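PDB 3Q1N: galactose mutarotase related enzyme from Lactobacillus casei, which probably binds carbohydrate and may act as an aldose 1-epimerase-like isomerase. Local coordinates for residues Tyr61-Ala65 against Lys66-Met70. Numbering follows the deposited sequence. Where two conformers were deposited one is given.
Sequences YRLGA and KTYPM
The ring of Y61 wedges between the CB of Y68 and the side chain of selenomethionine M70, filling the hollow they form. Its CE1 touches both, lying 3.5 Å from Y68 CB and 3.6 Å from M70 CE. With CG turned between the backbone N and the carbonyl carbon (chi1 72°), the ring swings across to the neighbouring strand, its edge facing P69 O. L63 adds a second bump on this face: its CD1 methyl meets the Y68 ring at CE1, 3.8 Å away, so Y61, at CB, and L63, at the ring, support Y68 from one and the same side. P106 also touches L63 and Y68, while W270 stacks on the Y61 ring, whose hydroxyl is hydrogen-bonded to K104 O. Replacing Y61 by an alanine is likely to open a gap between Y68 and M70 and leave K104 O without this partner. Main-chain bonds pair Y61 with Y68 in both directions, and L63 with K66 likewise. On the other face, R62 CG lies 4.0 Å from T67 OG1, and a water links that hydroxyl to A65 O. The whole is a two-stranded antiparallel beta hairpin closed by a type II' turn, with G64 at positive phi.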
# COMPACT_ATOMS: atom_id res chain seq x y z
N TYR A 61 5.91 3.08 20.11
CA TYR A 61 7.19 3.41 19.53
C TYR A 61 7.84 4.54 20.29
O TYR A 61 7.26 5.09 21.22
CB TYR A 61 7.02 3.80 18.08
CG TYR A 61 6.37 5.15 17.85
CD1 TYR A 61 5.02 5.32 18.03
CD2 TYR A 61 7.10 6.26 17.44
CE1 TYR A 61 4.38 6.56 17.82
CE2 TYR A 61 6.47 7.50 17.22
CZ TYR A 61 5.13 7.65 17.42
OH TYR A 61 4.48 8.87 17.23
N ARG A 62 9.05 4.88 19.89
CA ARG A 62 9.78 5.98 20.52
C ARG A 62 10.06 7.13 19.56
O ARG A 62 10.26 6.92 18.34
CB ARG A 62 11.11 5.50 21.08
CG ARG A 62 10.97 4.71 22.37
CD ARG A 62 12.22 3.91 22.63
NE ARG A 62 13.34 4.75 23.03
CZ ARG A 62 14.63 4.58 22.67
NH1 ARG A 62 14.99 3.60 21.83
NH2 ARG A 62 15.57 5.40 23.14
N LEU A 63 10.13 8.33 20.14
CA LEU A 63 10.76 9.49 19.50
C LEU A 63 11.87 9.91 20.44
O LEU A 63 11.61 10.56 21.46
CB LEU A 63 9.77 10.63 19.22
CG LEU A 63 8.66 10.27 18.26
CD1 LEU A 63 7.49 11.27 18.32
CD2 LEU A 63 9.25 10.13 16.81
N GLY A 64 13.08 9.49 20.13
CA GLY A 64 14.20 9.65 21.04
C GLY A 64 13.88 8.87 22.29
O GLY A 64 13.63 7.66 22.23
N ALA A 65 13.81 9.55 23.42
CA ALA A 65 13.62 8.84 24.70
C ALA A 65 12.14 8.75 25.13
O ALA A 65 11.85 8.03 26.10
CB ALA A 65 14.48 9.48 25.82
N LYS A 66 11.24 9.40 24.39
CA LYS A 66 9.82 9.45 24.74
C LYS A 66 9.02 8.35 24.02
O LYS A 66 9.28 8.04 22.86
CB LYS A 66 9.24 10.82 24.37
CG LYS A 66 9.82 11.98 25.18
CD LYS A 66 9.31 13.32 24.64
CE LYS A 66 8.90 14.28 25.74
NZ LYS A 66 10.04 14.93 26.41
N THR A 67 8.04 7.78 24.71
CA THR A 67 7.19 6.71 24.16
C THR A 67 5.79 7.20 23.78
O THR A 67 5.18 7.99 24.52
CB THR A 67 7.06 5.57 25.16
OG1 THR A 67 8.34 4.97 25.33
CG2 THR A 67 6.06 4.53 24.68
N TYR A 68 5.32 6.78 22.60
CA TYR A 68 3.95 7.06 22.13
C TYR A 68 3.26 5.79 21.66
O TYR A 68 3.93 4.85 21.22
CB TYR A 68 3.95 8.06 20.95
CG TYR A 68 4.46 9.42 21.36
CD1 TYR A 68 5.82 9.62 21.48
CD2 TYR A 68 3.57 10.46 21.68
CE1 TYR A 68 6.32 10.85 21.89
CE2 TYR A 68 4.09 11.71 22.10
CZ TYR A 68 5.45 11.87 22.19
OH TYR A 68 6.05 13.06 22.59
N PRO A 69 1.92 5.77 21.70
CA PRO A 69 1.13 4.67 21.19
C PRO A 69 0.97 4.80 19.68
O PRO A 69 0.96 5.92 19.14
CB PRO A 69 -0.20 4.83 21.94
CG PRO A 69 -0.33 6.33 22.10
CD PRO A 69 1.07 6.83 22.29
N MSE A 70 0.90 3.68 18.97
CA MSE A 70 0.66 3.70 17.52
C MSE A 70 -0.20 2.52 17.13
O MSE A 70 0.06 1.38 17.52
CB MSE A 70 1.93 3.71 16.70
CG MSE A 70 1.74 3.75 15.17
SE MSE A 70 0.70 5.28 14.55
CE MSE A 70 1.86 6.66 15.29
O HOH W 1 10.24 6.11 26.76